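PDB 2FBN: 70 kDa peptidylprolyl isomerase, putative from Plasmodium falciparum, which is a putative FK506-binding peptidylprolyl isomerase whose tetratricopeptide repeat domain interacts with the C-terminal pentapeptide of Hsp90. Local coordinates for residues D66-T71 with D81-I86. Sequence-based numbering, arbitrary orientation.
Sequences DFFIHT and DKKKNI
One face of the Phe68 ring is occupied by the aliphatic chain of Lys83, and the ring edge meets Ile86. CG of Lys83 stands 3.7 Å from the centroid of the Phe68 ring and 9° off the ring normal, a CH-pi contact almost over the centre, while Ile86 CG2 lies in the ring plane, 3.7 Å from Phe68 CE2. The two side chains of Phe68 and Lys83 run in opposite directions: with CG anti to its backbone N (chi1 172°) and the chain extended beyond it, the lysine crosses the ring and carries its ammonium group to Thr71. Lys83 NZ donates to Thr71 OG1 at 2.8 Å and, weakly, to Thr71 O at 3.2 Å. Thr71 OG1 in turn donates to Phe68 O (2.6 Å), tilted 27° from the carbonyl plane, linking the lysine ammonium to the type I turn from Asp66 to Ile69 through one hydroxyl. Ala38 of helix 31-50 also packs on Phe68, which places the ring between that helix and helix 77-100, in the helical array of a TPR domain. A single lysine thus joins loop to helix twice: its aliphatic part, CB to CD, packs on the ring, its charge passes on to Thr71, and the buried threonine hydroxyl is both donor and acceptor.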
ATOM      1  N   ASP A  66       9.670  -4.180   2.261  1.00 17.75           N
ATOM      2  CA  ASP A  66      10.308  -3.780   0.992  1.00 18.25           C
ATOM      3  C   ASP A  66      11.251  -4.856   0.424  1.00 18.14           C
ATOM      4  O   ASP A  66      11.424  -4.953  -0.797  1.00 18.30           O
ATOM      5  CB  ASP A  66      11.056  -2.464   1.179  1.00 17.90           C
ATOM      6  CG  ASP A  66      10.119  -1.265   1.358  1.00 18.70           C
ATOM      7  OD1 ASP A  66       8.922  -1.369   1.046  1.00 19.78           O
ATOM      8  OD2 ASP A  66      10.609  -0.209   1.801  1.00 22.31           O
ATOM      9  N   PHE A  67      11.825  -5.679   1.304  1.00 18.61           N
ATOM     10  CA  PHE A  67      12.660  -6.804   0.853  1.00 18.58           C
ATOM     11  C   PHE A  67      11.897  -7.826   0.033  1.00 18.53           C
ATOM     12  O   PHE A  67      12.502  -8.585  -0.702  1.00 18.72           O
ATOM     13  CB  PHE A  67      13.366  -7.475   2.016  1.00 20.40           C
ATOM     14  CG  PHE A  67      14.599  -6.754   2.424  1.00 21.35           C
ATOM     15  CD1 PHE A  67      15.767  -6.881   1.671  1.00 23.86           C
ATOM     16  CD2 PHE A  67      14.593  -5.919   3.536  1.00 24.89           C
ATOM     17  CE1 PHE A  67      16.934  -6.187   2.044  1.00 24.98           C
ATOM     18  CE2 PHE A  67      15.742  -5.226   3.909  1.00 26.16           C
ATOM     19  CZ  PHE A  67      16.919  -5.366   3.155  1.00 25.68           C
ATOM     20  N   PHE A  68      10.566  -7.815   0.146  1.00 18.41           N
ATOM     21  CA  PHE A  68       9.729  -8.783  -0.556  1.00 19.01           C
ATOM     22  C   PHE A  68       9.025  -8.235  -1.800  1.00 19.10           C
ATOM     23  O   PHE A  68       8.233  -8.938  -2.408  1.00 19.19           O
ATOM     24  CB  PHE A  68       8.721  -9.407   0.418  1.00 18.72           C
ATOM     25  CG  PHE A  68       9.385 -10.117   1.556  1.00 18.70           C
ATOM     26  CD1 PHE A  68      10.392 -11.052   1.298  1.00 19.03           C
ATOM     27  CD2 PHE A  68       9.008  -9.866   2.872  1.00 19.58           C
ATOM     28  CE1 PHE A  68      11.041 -11.715   2.358  1.00 21.87           C
ATOM     29  CE2 PHE A  68       9.641 -10.537   3.930  1.00 21.93           C
ATOM     30  CZ  PHE A  68      10.656 -11.451   3.663  1.00 19.85           C
ATOM     31  N   ILE A  69       9.327  -6.994  -2.185  1.00 19.07           N
ATOM     32  CA  ILE A  69       8.818  -6.459  -3.452  1.00 18.42           C
ATOM     33  C   ILE A  69       9.300  -7.363  -4.599  1.00 18.59           C
ATOM     34  O   ILE A  69      10.472  -7.785  -4.650  1.00 17.95           O
ATOM     35  CB  ILE A  69       9.272  -4.981  -3.665  1.00 18.52           C
ATOM     36  CG1 ILE A  69       8.714  -4.109  -2.540  1.00 17.65           C
ATOM     37  CG2 ILE A  69       8.820  -4.438  -5.041  1.00 18.97           C
ATOM     38  CD1 ILE A  69       9.272  -2.699  -2.521  1.00 18.93           C
ATOM     39  N   HIS A  70       8.388  -7.661  -5.523  1.00 19.91           N
ATOM     40  CA  HIS A  70       8.685  -8.530  -6.674  1.00 20.23           C
ATOM     41  C   HIS A  70       9.245  -9.905  -6.293  1.00 22.11           C
ATOM     42  O   HIS A  70      10.266 -10.329  -6.847  1.00 22.06           O
ATOM     43  CB  HIS A  70       9.654  -7.863  -7.675  1.00 20.18           C
ATOM     44  CG  HIS A  70       9.268  -6.477  -8.085  1.00 19.98           C
ATOM     45  ND1 HIS A  70       7.964  -6.089  -8.316  1.00 21.13           N
ATOM     46  CD2 HIS A  70      10.034  -5.388  -8.339  1.00 19.48           C
ATOM     47  CE1 HIS A  70       7.942  -4.815  -8.673  1.00 22.80           C
ATOM     48  NE2 HIS A  70       9.188  -4.369  -8.703  1.00 19.48           N
ATOM     49  N   THR A  71       8.588 -10.578  -5.343  1.00 22.88           N
ATOM     50  CA  THR A  71       8.993 -11.933  -4.955  1.00 24.72           C
ATOM     51  C   THR A  71       7.823 -12.902  -5.152  1.00 27.18           C
ATOM     52  O   THR A  71       7.760 -13.951  -4.488  1.00 27.30           O
ATOM     53  CB  THR A  71       9.502 -12.002  -3.484  1.00 24.08           C
ATOM     54  OG1 THR A  71       8.471 -11.561  -2.601  1.00 23.84           O
ATOM     55  CG2 THR A  71      10.758 -11.137  -3.281  1.00 23.06           C
ATOM     56  N   ASP A  81       7.891 -19.894   3.370  1.00 26.88           N
ATOM     57  CA  ASP A  81       7.315 -20.014   4.703  1.00 27.68           C
ATOM     58  C   ASP A  81       7.843 -18.923   5.645  1.00 27.07           C
ATOM     59  O   ASP A  81       7.080 -18.340   6.415  1.00 27.14           O
ATOM     60  CB  ASP A  81       7.522 -21.429   5.268  1.00 28.51           C
ATOM     61  CG  ASP A  81       6.676 -22.487   4.546  1.00 30.89           C
ATOM     62  OD1 ASP A  81       5.703 -22.142   3.821  1.00 34.30           O
ATOM     63  OD2 ASP A  81       6.982 -23.689   4.713  1.00 34.67           O
ATOM     64  N   LYS A  82       9.140 -18.623   5.555  1.00 26.21           N
ATOM     65  CA  LYS A  82       9.739 -17.562   6.355  1.00 25.66           C
ATOM     66  C   LYS A  82       9.171 -16.206   5.930  1.00 24.57           C
ATOM     67  O   LYS A  82       8.832 -15.388   6.771  1.00 24.25           O
ATOM     68  CB  LYS A  82      11.272 -17.589   6.252  1.00 26.25           C
ATOM     69  CG  LYS A  82      11.895 -18.813   6.897  1.00 28.44           C
ATOM     70  CD  LYS A  82      13.406 -18.689   6.989  1.00 32.37           C
ATOM     71  CE  LYS A  82      14.029 -19.950   7.596  1.00 35.72           C
ATOM     72  NZ  LYS A  82      13.590 -20.142   9.008  1.00 38.64           N
ATOM     73  N   LYS A  83       9.052 -15.996   4.622  1.00 23.84           N
ATOM     74  CA  LYS A  83       8.494 -14.750   4.079  1.00 23.95           C
ATOM     75  C   LYS A  83       7.086 -14.528   4.615  1.00 23.87           C
ATOM     76  O   LYS A  83       6.760 -13.430   5.062  1.00 23.21           O
ATOM     77  CB  LYS A  83       8.497 -14.793   2.542  1.00 24.15           C
ATOM     78  CG  LYS A  83       7.764 -13.632   1.892  1.00 23.44           C
ATOM     79  CD  LYS A  83       7.786 -13.709   0.383  1.00 25.76           C
ATOM     80  CE  LYS A  83       6.596 -12.950  -0.180  1.00 27.27           C
ATOM     81  NZ  LYS A  83       6.439 -13.172  -1.646  1.00 28.28           N
ATOM     82  N   LYS A  84       6.266 -15.585   4.580  1.00 23.88           N
ATOM     83  CA  LYS A  84       4.875 -15.522   5.026  1.00 24.90           C
ATOM     84  C   LYS A  84       4.785 -15.070   6.484  1.00 24.16           C
ATOM     85  O   LYS A  84       4.060 -14.132   6.807  1.00 23.05           O
ATOM     86  CB  LYS A  84       4.175 -16.882   4.827  1.00 25.35           C
ATOM     87  CG  LYS A  84       2.702 -16.826   5.189  1.00 26.94           C
ATOM     88  CD  LYS A  84       2.009 -18.187   5.105  1.00 28.23           C
ATOM     89  CE  LYS A  84       0.841 -18.241   6.083  1.00 33.01           C
ATOM     90  NZ  LYS A  84       0.296 -19.627   6.204  1.00 37.01           N
ATOM     91  N   ASN A  85       5.552 -15.715   7.361  1.00 23.96           N
ATOM     92  CA  ASN A  85       5.606 -15.330   8.774  1.00 24.34           C
ATOM     93  C   ASN A  85       6.039 -13.871   8.999  1.00 23.32           C
ATOM     94  O   ASN A  85       5.438 -13.150   9.808  1.00 22.48           O
ATOM     95  CB  ASN A  85       6.536 -16.266   9.560  1.00 25.93           C
ATOM     96  CG  ASN A  85       6.051 -17.711   9.565  1.00 29.31           C
ATOM     97  OD1 ASN A  85       4.882 -18.003   9.278  1.00 34.89           O
ATOM     98  ND2 ASN A  85       6.952 -18.625   9.900  1.00 34.24           N
ATOM     99  N   ILE A  86       7.067 -13.430   8.265  1.00 21.91           N
ATOM    100  CA  ILE A  86       7.543 -12.058   8.399  1.00 20.92           C
ATOM    101  C   ILE A  86       6.488 -11.079   7.869  1.00 20.08           C
ATOM    102  O   ILE A  86       6.269 -10.032   8.473  1.00 19.39           O
ATOM    103  CB  ILE A  86       8.914 -11.847   7.698  1.00 20.75           C
ATOM    104  CG1 ILE A  86       9.996 -12.678   8.409  1.00 21.78           C
ATOM    105  CG2 ILE A  86       9.320 -10.370   7.660  1.00 20.54           C
ATOM    106  CD1 ILE A  86      11.198 -12.978   7.513  1.00 22.33           C
TER